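Local coordinates for protein YrdA (Escherichia coli, PDB 3TIO) that binds zinc ions between the subunits of a trimer and is a homologue of gamma-class carbonic anhydrases, its own reaction being uncertain, at residues A[92-97]-A[109-114]; A[48-53]-A[77-82]; A[37-42]-A[59-64]; A[100-105]-A[117-122]; A[3-8]-A[23-28]. The protein carries 1 engineered substitution. All blocks are in the same frame, centred on the assembly; numbering follows the deposited sequence.

Interaction 1 (A[92-97]-A[109-114]); sequences VMLHGC and SILLDG. With ZN (zinc ion), chain G.
H95, at the end of strand 93-95, and D113, just past strand 110-111, lie side by side, pointing the same way; the bonds sort into four kinds. The backbone bonds join the strands in parallel: M93 N to S109 O at 2.9 Å, L111 N to M93 O, and a more bent H95 N to L111 O. Beyond them G114 N reaches G96 O at 3.0 Å, standing above the carbonyl plane. The side-chain bonds are a fork of two weak hydrogen bonds, from H95 ND1 to D113 OD1 and OD2, each 2.9 Å long. D113 CG, anti to its carbonyl carbon (chi1 -55°), swings the carboxylate to H95 ND1 and stays in the ring plane at its edge, with the carboxylate turned 65° from the imidazole; T68 OG1 also bonds OD1. The metal bond is on the far side of the ring, where H95 NE2 binds the zinc ion at 2.0 Å; H66 and H69, with H90 of the second subunit, complete the site. Apolar contacts fill the other face of the sheet: L94 CD2 lies alongside L111 CD2 at 3.7 Å, and C97 SG rests 3.9 Å from L111 CB. With an alanine in place of D113, H95 ND1 would probably lose its acceptor, leaving the ring steadied mainly by the zinc ion. The contact thus supplies a first-shell histidine with a second-shell carboxylate that helps to fix its rotation.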
# COMPACT_ATOMS: atom_id res chain seq x y z
N VAL A 92 -1.97 0.77 -6.85
CA VAL A 92 -1.43 -0.20 -7.79
C VAL A 92 0.09 -0.23 -7.74
O VAL A 92 0.74 0.81 -7.57
CB VAL A 92 -1.91 0.10 -9.22
CG1 VAL A 92 -1.11 -0.71 -10.24
CG2 VAL A 92 -3.38 -0.25 -9.35
N MET A 93 0.64 -1.43 -7.87
CA MET A 93 2.08 -1.66 -7.87
C MET A 93 2.48 -2.04 -9.29
O MET A 93 2.05 -3.08 -9.78
CB MET A 93 2.40 -2.81 -6.91
CG MET A 93 3.84 -3.29 -6.90
SD MET A 93 4.89 -2.38 -5.78
CE MET A 93 6.07 -1.67 -6.96
N LEU A 94 3.27 -1.20 -9.94
CA LEU A 94 3.74 -1.49 -11.30
C LEU A 94 5.24 -1.66 -11.21
O LEU A 94 5.95 -0.79 -10.71
CB LEU A 94 3.40 -0.34 -12.25
CG LEU A 94 1.92 0.01 -12.40
CD1 LEU A 94 1.78 1.13 -13.41
CD2 LEU A 94 1.12 -1.22 -12.85
N HIS A 95 5.74 -2.78 -11.71
CA HIS A 95 7.15 -3.05 -11.62
C HIS A 95 7.81 -3.54 -12.90
O HIS A 95 7.72 -4.72 -13.22
CB HIS A 95 7.39 -4.05 -10.49
CG HIS A 95 8.73 -3.91 -9.85
ND1 HIS A 95 9.84 -4.61 -10.28
CD2 HIS A 95 9.16 -3.09 -8.86
CE1 HIS A 95 10.90 -4.22 -9.59
NE2 HIS A 95 10.51 -3.30 -8.72
N GLY A 96 8.46 -2.63 -13.61
CA GLY A 96 9.16 -3.00 -14.84
C GLY A 96 8.34 -3.73 -15.88
O GLY A 96 8.82 -4.65 -16.53
N CYS A 97 7.09 -3.31 -16.03
CA CYS A 97 6.21 -3.93 -17.02
C CYS A 97 5.95 -2.96 -18.16
O CYS A 97 6.46 -1.83 -18.17
CB CYS A 97 4.89 -4.34 -16.37
SG CYS A 97 4.08 -3.01 -15.46
N SER A 109 -3.96 -3.79 -7.54
CA SER A 109 -3.32 -4.82 -8.35
C SER A 109 -1.80 -4.72 -8.34
O SER A 109 -1.23 -3.67 -8.02
CB SER A 109 -3.82 -4.75 -9.79
OG SER A 109 -5.19 -5.08 -9.86
N ILE A 110 -1.15 -5.82 -8.70
CA ILE A 110 0.30 -5.89 -8.76
C ILE A 110 0.70 -6.43 -10.14
O ILE A 110 0.30 -7.52 -10.52
CB ILE A 110 0.87 -6.86 -7.68
CG1 ILE A 110 0.51 -6.35 -6.28
CG2 ILE A 110 2.37 -6.98 -7.83
CD1 ILE A 110 0.94 -7.28 -5.16
N LEU A 111 1.48 -5.65 -10.88
CA LEU A 111 1.95 -6.07 -12.20
C LEU A 111 3.46 -6.22 -12.11
O LEU A 111 4.18 -5.26 -11.83
CB LEU A 111 1.57 -5.03 -13.27
CG LEU A 111 0.16 -5.16 -13.87
CD1 LEU A 111 -0.90 -5.01 -12.79
CD2 LEU A 111 -0.02 -4.09 -14.94
N LEU A 112 3.94 -7.44 -12.35
CA LEU A 112 5.36 -7.74 -12.23
C LEU A 112 6.22 -7.56 -13.47
O LEU A 112 5.73 -7.34 -14.57
CB LEU A 112 5.53 -9.15 -11.67
CG LEU A 112 4.87 -9.33 -10.30
CD1 LEU A 112 4.95 -10.78 -9.86
CD2 LEU A 112 5.54 -8.40 -9.29
N ASP A 113 7.53 -7.67 -13.25
CA ASP A 113 8.52 -7.48 -14.30
C ASP A 113 8.29 -8.29 -15.57
O ASP A 113 8.00 -9.48 -15.52
CB ASP A 113 9.90 -7.80 -13.74
CG ASP A 113 10.21 -6.99 -12.50
OD1 ASP A 113 10.99 -6.02 -12.60
OD2 ASP A 113 9.67 -7.32 -11.43
N GLY A 114 8.45 -7.62 -16.70
CA GLY A 114 8.28 -8.29 -17.98
C GLY A 114 6.86 -8.46 -18.45
O GLY A 114 6.63 -8.85 -19.60
ZN ZN G . 11.70 -2.18 -7.49

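Interaction 2 (A[48-53]-A[77-82])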
# COMPACT_ATOMS: atom_id res chain seq x y z
N VAL A 48 17.54 3.18 -11.77
CA VAL A 48 18.39 2.30 -12.57
C VAL A 48 17.97 2.26 -14.03
O VAL A 48 18.74 1.85 -14.90
CB VAL A 48 18.43 0.86 -12.00
CG1 VAL A 48 19.14 0.85 -10.66
CG2 VAL A 48 17.02 0.32 -11.86
N HIS A 49 16.74 2.67 -14.30
CA HIS A 49 16.23 2.74 -15.66
C HIS A 49 15.11 3.77 -15.67
O HIS A 49 14.76 4.31 -14.62
CB HIS A 49 15.73 1.38 -16.15
CG HIS A 49 16.02 1.13 -17.60
ND1 HIS A 49 15.51 1.92 -18.61
CD2 HIS A 49 16.82 0.22 -18.21
CE1 HIS A 49 15.97 1.50 -19.77
NE2 HIS A 49 16.78 0.47 -19.56
N TYR A 50 14.55 4.06 -16.83
CA TYR A 50 13.51 5.08 -16.91
C TYR A 50 12.08 4.59 -16.78
O TYR A 50 11.79 3.40 -16.93
CB TYR A 50 13.66 5.87 -18.22
CG TYR A 50 13.30 5.09 -19.48
CD1 TYR A 50 11.98 4.90 -19.86
CD2 TYR A 50 14.30 4.56 -20.29
CE1 TYR A 50 11.65 4.18 -21.02
CE2 TYR A 50 13.99 3.85 -21.45
CZ TYR A 50 12.66 3.66 -21.81
OH TYR A 50 12.36 2.95 -22.94
N VAL A 51 11.20 5.54 -16.49
CA VAL A 51 9.77 5.29 -16.39
C VAL A 51 9.19 6.24 -17.42
O VAL A 51 9.47 7.44 -17.40
CB VAL A 51 9.21 5.67 -15.00
CG1 VAL A 51 7.68 5.53 -15.01
CG2 VAL A 51 9.81 4.77 -13.93
N GLN A 52 8.40 5.69 -18.34
CA GLN A 52 7.79 6.49 -19.39
C GLN A 52 6.28 6.35 -19.29
O GLN A 52 5.74 5.25 -19.37
CB GLN A 52 8.26 5.97 -20.76
CG GLN A 52 7.84 6.83 -21.94
CD GLN A 52 8.25 6.22 -23.27
OE1 GLN A 52 7.55 5.38 -23.83
NE2 GLN A 52 9.42 6.62 -23.77
N ILE A 53 5.59 7.48 -19.09
CA ILE A 53 4.14 7.47 -18.97
C ILE A 53 3.49 8.31 -20.08
O ILE A 53 3.76 9.51 -20.21
CB ILE A 53 3.72 8.00 -17.59
CG1 ILE A 53 4.45 7.22 -16.50
CG2 ILE A 53 2.21 7.89 -17.42
CD1 ILE A 53 3.99 7.52 -15.08
N GLY A 77 19.13 -3.17 -15.91
CA GLY A 77 17.73 -3.09 -15.54
C GLY A 77 16.84 -2.94 -16.76
O GLY A 77 17.30 -3.08 -17.89
N ASN A 78 15.56 -2.67 -16.53
CA ASN A 78 14.61 -2.49 -17.61
C ASN A 78 13.59 -1.42 -17.22
O ASN A 78 13.26 -1.27 -16.05
CB ASN A 78 13.90 -3.81 -17.93
CG ASN A 78 14.80 -4.79 -18.65
OD1 ASN A 78 15.37 -4.48 -19.70
ND2 ASN A 78 14.92 -5.99 -18.10
N PRO A 79 13.08 -0.68 -18.21
CA PRO A 79 12.11 0.39 -17.95
C PRO A 79 10.68 -0.03 -17.66
O PRO A 79 10.28 -1.18 -17.88
CB PRO A 79 12.20 1.22 -19.22
CG PRO A 79 12.35 0.16 -20.27
CD PRO A 79 13.39 -0.77 -19.65
N LEU A 80 9.92 0.93 -17.15
CA LEU A 80 8.50 0.76 -16.89
C LEU A 80 7.89 1.67 -17.95
O LEU A 80 8.16 2.88 -17.97
CB LEU A 80 8.13 1.24 -15.49
CG LEU A 80 6.63 1.45 -15.24
CD1 LEU A 80 5.86 0.16 -15.48
CD2 LEU A 80 6.42 1.94 -13.81
N THR A 81 7.09 1.10 -18.84
CA THR A 81 6.49 1.87 -19.91
C THR A 81 4.97 1.77 -19.84
O THR A 81 4.42 0.67 -19.79
CB THR A 81 6.97 1.36 -21.28
OG1 THR A 81 8.41 1.33 -21.30
CG2 THR A 81 6.48 2.26 -22.40
N ILE A 82 4.32 2.92 -19.84
CA ILE A 82 2.86 2.99 -19.78
C ILE A 82 2.37 3.85 -20.93
O ILE A 82 2.90 4.94 -21.16
CB ILE A 82 2.39 3.61 -18.44
CG1 ILE A 82 2.99 2.84 -17.26
CG2 ILE A 82 0.87 3.62 -18.38
CD1 ILE A 82 2.77 3.49 -15.91
O HOH W 1 9.92 2.08 -23.37
O HOH W 2 4.57 5.66 -23.27
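In the left-handed parallel beta-helix of this family, strands 50-53 and 80-82 are neighbouring rungs of one wall, and where the chain turns a corner P79 lies against both rings, its CD over the face of H49 and its CB over the face of Y50. Two CH-pi contacts result. P79 CD sits 3.5 Å from the centroid of the H49 ring, and P79 CB lies 3.5 Å from that of Y50. Y50 CG is placed between its backbone N and carbonyl carbon (chi1 70°), which lays the phenol alongside the proline. Its ring also has a cation-pi partner in R31. H49 ND1 accepts the backbone N-H of Y50 at 2.9 Å, close to the imidazole plane. Replacing H49 by an alanine would probably leave Y50 N without this acceptor and strip one flank of P79 of its cover. Further along, Q52 N bonds L80 O and I82 N bonds Q52 O, both at 2.8 Å. V51 CG1 meets L80 CD2 at 4.0 Å on the buried side, which L65 and L94 also line. On the other face water joins Y50 OH to T81 OG1, and a second water donates to Q52 OE1 and I82 O. One wall of the coil therefore has two chemistries, aliphatic carbon inside and proline, aromatic rings and water-linked polar groups outside.

Interaction 3 (A[37-42]-A[59-64]); sequences GIWPLV and IQDGSM
G37 opens the contact by accepting the N-H of I59 through its carbonyl O, a nearly straight bond of 2.9 Å that begins a parallel pairing between successive coils of the left-handed beta-helix. Next, I38 turns into the interior beside I59, pointing the same way, and its CD1 presses on I59 CG1 at 3.5 Å, tighter than an ordinary van der Waals contact. W39 returns the backbone exchange, its N bonding I59 O; that same oxygen lies in the indole plane at the ring edge, 3.3 Å from W39 CD1. The rest of the indole meets Y167 and Y174 of helix 154-176. At P40 the two segments leave the strand and round a corner together. P40 O receives G62 N at 2.9 Å, and P40 CD touches D61 OD2 at 3.3 Å, the aspartate lying alongside the proline ring. The main charge partner of D61 is elsewhere: its OD1 forms a salt bridge with R45 of the third subunit. L41 has its backbone in the left-handed helical region, and a water lies within donating distance of both L41 O and S63 O. V42 then heads back inward. Its CG1, anti to the backbone N (chi1 166°), meets I59 CG2 at 3.8 Å, the two side chains crossing at about a right angle. The other branch, V42 CG2, comes within 3.3 Å of Q60 O, the carbonyl that opens a type II turn from Q60 to S63 with G62 at positive phi. That oxygen is gripped twice, by S63 N and, at 2.9 Å, by S63 OG.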
# COMPACT_ATOMS: atom_id res chain seq x y z
N GLY A 37 -1.70 12.75 -14.71
CA GLY A 37 -2.04 13.17 -13.37
C GLY A 37 -1.50 12.18 -12.35
O GLY A 37 -1.84 10.99 -12.41
N ILE A 38 -0.66 12.67 -11.45
CA ILE A 38 -0.07 11.84 -10.39
C ILE A 38 -0.75 12.28 -9.10
O ILE A 38 -0.53 13.39 -8.62
CB ILE A 38 1.45 12.07 -10.28
CG1 ILE A 38 2.12 11.88 -11.65
CG2 ILE A 38 2.04 11.11 -9.26
CD1 ILE A 38 1.84 10.54 -12.30
N TRP A 39 -1.56 11.39 -8.56
CA TRP A 39 -2.32 11.69 -7.36
C TRP A 39 -1.55 11.51 -6.04
O TRP A 39 -0.38 11.13 -6.05
CB TRP A 39 -3.63 10.89 -7.42
CG TRP A 39 -4.43 11.33 -8.63
CD1 TRP A 39 -4.21 10.98 -9.94
CD2 TRP A 39 -5.47 12.31 -8.65
NE1 TRP A 39 -5.04 11.70 -10.77
CE2 TRP A 39 -5.82 12.53 -10.00
CE3 TRP A 39 -6.13 13.05 -7.65
CZ2 TRP A 39 -6.81 13.44 -10.38
CZ3 TRP A 39 -7.11 13.96 -8.03
CH2 TRP A 39 -7.44 14.15 -9.39
N PRO A 40 -2.19 11.82 -4.89
CA PRO A 40 -1.54 11.70 -3.58
C PRO A 40 -0.81 10.42 -3.21
O PRO A 40 -1.22 9.32 -3.58
CB PRO A 40 -2.69 11.98 -2.61
CG PRO A 40 -3.51 12.96 -3.35
CD PRO A 40 -3.55 12.38 -4.75
N LEU A 41 0.27 10.61 -2.46
CA LEU A 41 1.11 9.55 -1.93
C LEU A 41 1.54 8.48 -2.93
O LEU A 41 1.47 7.28 -2.66
CB LEU A 41 0.43 8.91 -0.72
CG LEU A 41 0.21 9.86 0.46
CD1 LEU A 41 -0.33 9.08 1.65
CD2 LEU A 41 1.53 10.52 0.85
N VAL A 42 1.98 8.94 -4.09
CA VAL A 42 2.46 8.06 -5.14
C VAL A 42 3.98 8.19 -5.20
O VAL A 42 4.52 9.27 -4.98
CB VAL A 42 1.88 8.45 -6.53
CG1 VAL A 42 2.65 7.75 -7.65
CG2 VAL A 42 0.41 8.09 -6.60
N ILE A 59 -2.25 8.17 -12.59
CA ILE A 59 -1.60 7.27 -11.64
C ILE A 59 -2.26 7.64 -10.32
O ILE A 59 -1.92 8.64 -9.70
CB ILE A 59 -0.08 7.51 -11.55
CG1 ILE A 59 0.56 7.39 -12.95
CG2 ILE A 59 0.54 6.51 -10.59
CD1 ILE A 59 0.28 6.07 -13.66
N GLN A 60 -3.23 6.82 -9.91
CA GLN A 60 -4.00 7.11 -8.70
C GLN A 60 -3.32 6.92 -7.35
O GLN A 60 -2.28 6.26 -7.23
CB GLN A 60 -5.32 6.34 -8.78
CG GLN A 60 -6.19 6.86 -9.92
CD GLN A 60 -7.48 6.10 -10.07
OE1 GLN A 60 -8.25 5.96 -9.12
NE2 GLN A 60 -7.74 5.59 -11.27
N ASP A 61 -3.94 7.54 -6.34
CA ASP A 61 -3.46 7.58 -4.96
C ASP A 61 -2.83 6.30 -4.42
O ASP A 61 -3.42 5.23 -4.50
CB ASP A 61 -4.60 7.96 -4.00
CG ASP A 61 -5.55 8.98 -4.58
OD1 ASP A 61 -6.16 8.69 -5.64
OD2 ASP A 61 -5.70 10.06 -3.98
N GLY A 62 -1.64 6.44 -3.84
CA GLY A 62 -0.97 5.31 -3.22
C GLY A 62 -0.27 4.31 -4.12
O GLY A 62 0.21 3.28 -3.65
N SER A 63 -0.21 4.60 -5.42
CA SER A 63 0.46 3.68 -6.34
C SER A 63 1.97 3.75 -6.15
O SER A 63 2.49 4.75 -5.65
CB SER A 63 0.09 4.02 -7.78
OG SER A 63 -1.27 3.71 -8.05
N MET A 64 2.66 2.69 -6.54
CA MET A 64 4.11 2.61 -6.42
C MET A 64 4.61 2.10 -7.77
O MET A 64 4.27 0.98 -8.18
CB MET A 64 4.49 1.64 -5.30
CG MET A 64 5.88 1.84 -4.69
SD MET A 64 7.24 1.37 -5.78
CE MET A 64 7.95 2.97 -6.16
O HOH W 3 3.14 4.93 -2.88

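Interaction 4 (A[100-105]-A[117-122]); sequences GNRVLV and VEDDVM
R102 and D120 each carry CG beside the backbone N (chi1 -57° and -58°), and a bend at chi3 of the arginine (-59°) brings the side of its guanidinium to the carboxylate. The salt bridge is side-on and uses two nitrogens: R102 NE reaches D120 OD1 at 2.7 Å, on the syn side, and R102 NH2 reaches D120 OD2 at 3.1 Å from above the carboxylate plane. Both residues have positive phi, so the two segments make the same corner, on successive coils. Before the corner D119 plays a different part. Its OD1 takes the backbone N-H of N101 in an almost straight bond of 2.7 Å, on the anti side, while D120 N bonds N101 O and G100 N bonds V117 O. The lack of a side chain at G100 matters here, because a CB would run into D119 OD1. A water accepts from N101 ND2 at 3.0 Å and from R102 NH2, and donates weakly to D119 OD2; N101 OD1 is held by E84 N. Past the corner L104 N bonds V121 O at 3.0 Å as the strands of the beta-helix resume. The side chains of V103 and V117 cross obliquely toward the interior, CG1 to CG1 at 3.8 Å, and V103 CG2 lies 3.3 Å from E118 O, a buried oxygen that has no polar partner. On the other face L104 and M122 are covered by L160 of helix 154-176. Charge is thus concentrated at the partly exposed bend, where R102 would probably favour an ionised D120, and aliphatic carbon takes over as the strands begin.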
# COMPACT_ATOMS: atom_id res chain seq x y z
N GLY A 100 0.01 -0.99 -22.57
CA GLY A 100 -0.38 -0.31 -23.79
C GLY A 100 -1.27 0.89 -23.57
O GLY A 100 -1.21 1.56 -22.54
N ASN A 101 -2.13 1.17 -24.56
CA ASN A 101 -3.05 2.29 -24.49
C ASN A 101 -4.44 1.85 -24.08
O ASN A 101 -4.86 0.72 -24.36
CB ASN A 101 -3.12 2.99 -25.86
CG ASN A 101 -1.75 3.38 -26.38
OD1 ASN A 101 -0.98 4.04 -25.70
ND2 ASN A 101 -1.45 2.96 -27.61
N ARG A 102 -5.16 2.75 -23.42
CA ARG A 102 -6.53 2.49 -22.97
C ARG A 102 -6.62 1.20 -22.16
O ARG A 102 -7.30 0.25 -22.55
CB ARG A 102 -7.47 2.42 -24.18
CG ARG A 102 -7.44 3.68 -25.05
CD ARG A 102 -8.38 3.55 -26.24
NE ARG A 102 -8.02 2.42 -27.08
CZ ARG A 102 -6.97 2.38 -27.89
NH1 ARG A 102 -6.16 3.43 -27.98
NH2 ARG A 102 -6.70 1.29 -28.59
N VAL A 103 -5.92 1.19 -21.04
CA VAL A 103 -5.92 0.05 -20.13
C VAL A 103 -6.35 0.54 -18.76
O VAL A 103 -5.97 1.63 -18.34
CB VAL A 103 -4.50 -0.57 -19.99
CG1 VAL A 103 -4.50 -1.65 -18.91
CG2 VAL A 103 -4.07 -1.15 -21.33
N LEU A 104 -7.16 -0.26 -18.08
CA LEU A 104 -7.59 0.10 -16.73
C LEU A 104 -7.02 -0.96 -15.80
O LEU A 104 -7.32 -2.15 -15.94
CB LEU A 104 -9.12 0.13 -16.64
CG LEU A 104 -9.67 0.68 -15.32
CD1 LEU A 104 -11.06 1.26 -15.54
CD2 LEU A 104 -9.70 -0.42 -14.27
N VAL A 105 -6.16 -0.53 -14.88
CA VAL A 105 -5.56 -1.44 -13.91
C VAL A 105 -6.30 -1.27 -12.59
O VAL A 105 -6.17 -0.24 -11.93
CB VAL A 105 -4.06 -1.13 -13.70
CG1 VAL A 105 -3.44 -2.19 -12.79
CG2 VAL A 105 -3.32 -1.09 -15.04
N VAL A 117 0.87 -5.70 -21.15
CA VAL A 117 -0.57 -5.55 -21.26
C VAL A 117 -0.88 -4.81 -22.56
O VAL A 117 -0.49 -3.66 -22.74
CB VAL A 117 -1.14 -4.75 -20.07
CG1 VAL A 117 -2.66 -4.72 -20.15
CG2 VAL A 117 -0.68 -5.38 -18.76
N GLU A 118 -1.58 -5.48 -23.47
CA GLU A 118 -1.93 -4.88 -24.75
C GLU A 118 -3.04 -3.84 -24.58
O GLU A 118 -3.57 -3.66 -23.49
CB GLU A 118 -2.37 -5.97 -25.73
CG GLU A 118 -1.39 -7.14 -25.79
CD GLU A 118 -1.67 -8.10 -26.94
OE1 GLU A 118 -2.84 -8.23 -27.34
OE2 GLU A 118 -0.70 -8.72 -27.42
N ASP A 119 -3.38 -3.16 -25.67
CA ASP A 119 -4.41 -2.12 -25.61
C ASP A 119 -5.80 -2.64 -25.29
O ASP A 119 -6.11 -3.81 -25.50
CB ASP A 119 -4.47 -1.35 -26.94
CG ASP A 119 -3.10 -0.99 -27.48
OD1 ASP A 119 -2.23 -0.56 -26.69
OD2 ASP A 119 -2.89 -1.12 -28.70
N ASP A 120 -6.65 -1.74 -24.79
CA ASP A 120 -8.03 -2.05 -24.46
C ASP A 120 -8.19 -3.29 -23.58
O ASP A 120 -8.86 -4.25 -23.95
CB ASP A 120 -8.84 -2.22 -25.75
CG ASP A 120 -8.79 -0.99 -26.63
OD1 ASP A 120 -9.12 0.10 -26.13
OD2 ASP A 120 -8.42 -1.11 -27.81
N VAL A 121 -7.56 -3.24 -22.41
CA VAL A 121 -7.63 -4.34 -21.47
C VAL A 121 -8.06 -3.83 -20.10
O VAL A 121 -7.76 -2.69 -19.73
CB VAL A 121 -6.25 -5.02 -21.32
CG1 VAL A 121 -6.26 -6.01 -20.15
CG2 VAL A 121 -5.89 -5.74 -22.61
N MET A 122 -8.78 -4.66 -19.37
CA MET A 122 -9.22 -4.30 -18.04
C MET A 122 -8.72 -5.37 -17.08
O MET A 122 -8.85 -6.56 -17.34
CB MET A 122 -10.75 -4.23 -17.96
CG MET A 122 -11.27 -3.72 -16.63
SD MET A 122 -13.06 -3.59 -16.59
CE MET A 122 -13.32 -2.48 -17.97
O HOH W 4 -3.59 1.84 -29.34

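Interaction 5 (A[3-8]-A[23-28]); sequences VLHPYR and SSVVIG. Engineered in segment 3-8: H5 (natural residue Arg).
Strands 4-5 and 25-27 run parallel, V26 N bonding V3 O, H5 N bonding V26 O at 2.8 Å and G28 N closing on H5 O. The side chains fall on two faces. On one, L4 lies beside V26, its CD2 touching V26 CB at 3.8 Å, and I20 backs both residues. V3, just ahead of the strand, lays CG1 near S24 O. On the other face stands H5, an engineered residue in place of the natural arginine. With CG beside the backbone N (chi1 -54°), its imidazole crosses V25 obliquely, CD2 coming to 3.8 Å from V25 CG1, while its CB rests on I27 CG1. A water in the plane of the ring lies 2.8 Å from H5 NE2 and within donating distance of S24 O, so solvent links the histidine to the neighbouring backbone. Y7 ends the contact: its CB sits 3.8 Å from G28 CA, where the backbone turns with positive phi. A side chain on this glycine would press tightly on Y7 CB. The phenol, carried away by CG anti to the backbone N (chi1 177°), meets Y174 of the second subunit, and its hydroxyl bonds E173 of the same subunit. Beyond V26, strand 25-27 is paired in turn with strand 43-46, leaving strand 4-5 as the outermost strand of this wall within the chain. Parallel pairing between successive coils, with a corner residue at positive phi (here G28), fits a left-handed beta-helix, in this case at its N-terminal end.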
# COMPACT_ATOMS: atom_id res chain seq x y z
N VAL A 3 8.31 18.00 -5.38
CA VAL A 3 7.93 16.62 -5.64
C VAL A 3 8.87 15.93 -6.63
O VAL A 3 8.90 14.71 -6.72
CB VAL A 3 6.49 16.55 -6.19
CG1 VAL A 3 5.51 17.06 -5.14
CG2 VAL A 3 6.37 17.36 -7.46
N LEU A 4 9.64 16.73 -7.37
CA LEU A 4 10.58 16.19 -8.35
C LEU A 4 11.98 16.12 -7.75
O LEU A 4 12.47 17.10 -7.17
CB LEU A 4 10.59 17.05 -9.61
CG LEU A 4 9.24 17.25 -10.31
CD1 LEU A 4 9.42 18.16 -11.51
CD2 LEU A 4 8.67 15.91 -10.72
N HIS A 5 12.63 14.97 -7.88
CA HIS A 5 13.96 14.77 -7.34
C HIS A 5 14.89 14.14 -8.36
O HIS A 5 14.48 13.28 -9.14
CB HIS A 5 13.89 13.87 -6.11
CG HIS A 5 12.93 14.36 -5.06
ND1 HIS A 5 13.19 15.44 -4.26
CD2 HIS A 5 11.70 13.91 -4.71
CE1 HIS A 5 12.16 15.64 -3.45
NE2 HIS A 5 11.25 14.72 -3.70
N PRO A 6 16.16 14.57 -8.38
CA PRO A 6 17.08 13.98 -9.34
C PRO A 6 17.78 12.75 -8.78
O PRO A 6 17.89 12.57 -7.57
CB PRO A 6 18.06 15.12 -9.60
CG PRO A 6 18.19 15.72 -8.23
CD PRO A 6 16.74 15.77 -7.75
N TYR A 7 18.23 11.88 -9.68
CA TYR A 7 18.99 10.70 -9.31
C TYR A 7 20.25 10.89 -10.13
O TYR A 7 20.26 10.60 -11.33
CB TYR A 7 18.29 9.41 -9.72
CG TYR A 7 19.10 8.18 -9.38
CD1 TYR A 7 19.32 7.80 -8.06
CD2 TYR A 7 19.67 7.40 -10.39
CE1 TYR A 7 20.09 6.69 -7.74
CE2 TYR A 7 20.44 6.28 -10.09
CZ TYR A 7 20.65 5.93 -8.77
OH TYR A 7 21.41 4.83 -8.47
N ARG A 8 21.30 11.39 -9.49
CA ARG A 8 22.56 11.68 -10.18
C ARG A 8 22.21 12.84 -11.11
O ARG A 8 21.69 13.86 -10.65
CB ARG A 8 23.04 10.45 -10.96
CG ARG A 8 23.16 9.21 -10.08
CD ARG A 8 23.63 7.98 -10.84
NE ARG A 8 25.05 8.06 -11.19
CZ ARG A 8 25.73 7.05 -11.73
NH1 ARG A 8 25.13 5.90 -11.99
NH2 ARG A 8 27.01 7.20 -12.02
N SER A 23 2.17 15.73 -2.17
CA SER A 23 2.54 14.64 -1.26
C SER A 23 3.24 13.48 -1.96
O SER A 23 3.65 12.52 -1.31
CB SER A 23 1.31 14.11 -0.54
OG SER A 23 0.47 13.38 -1.42
N SER A 24 3.37 13.56 -3.28
CA SER A 24 4.00 12.48 -4.02
C SER A 24 5.50 12.65 -4.24
O SER A 24 6.06 13.73 -4.02
CB SER A 24 3.26 12.27 -5.34
OG SER A 24 1.96 11.78 -5.05
N VAL A 25 6.14 11.57 -4.67
CA VAL A 25 7.59 11.55 -4.86
C VAL A 25 7.95 11.00 -6.23
O VAL A 25 7.66 9.84 -6.53
CB VAL A 25 8.24 10.65 -3.77
CG1 VAL A 25 9.75 10.71 -3.87
CG2 VAL A 25 7.76 11.09 -2.39
N VAL A 26 8.59 11.82 -7.05
CA VAL A 26 9.01 11.43 -8.40
C VAL A 26 10.52 11.58 -8.46
O VAL A 26 11.06 12.69 -8.34
CB VAL A 26 8.32 12.31 -9.47
CG1 VAL A 26 8.70 11.83 -10.86
CG2 VAL A 26 6.81 12.25 -9.29
N ILE A 27 11.21 10.46 -8.64
CA ILE A 27 12.67 10.42 -8.63
C ILE A 27 13.33 9.94 -9.92
O ILE A 27 12.94 8.94 -10.50
CB ILE A 27 13.15 9.50 -7.50
CG1 ILE A 27 12.65 10.02 -6.15
CG2 ILE A 27 14.67 9.38 -7.52
CD1 ILE A 27 12.68 8.98 -5.04
N GLY A 28 14.35 10.68 -10.35
CA GLY A 28 15.12 10.30 -11.52
C GLY A 28 14.54 10.50 -12.91
O GLY A 28 13.86 11.48 -13.20
O HOH W 5 8.60 14.49 -2.91

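The five contacts sample all three walls of one beta-helix; interactions 1, 3 and 5 are buried, 2 and 4 partly buried. Interactions 1 and 5 belong to the same wall, about 20 Å apart between centres: the former serves the zinc site, the latter closes the N-terminal edge. Interaction 2 lies on a second wall and meets interaction 1 through interior leucines and isoleucine. Interactions 3 and 4 share the third sheet, interaction 3 at the corner that leaves it and interaction 4 at the corner that enters it. The former's aspartate answers an intersubunit arginine; the latter touches no other subunit and keeps its salt bridge within the chain. Aliphatic contacts recur inside, while polar chemistry varies outside.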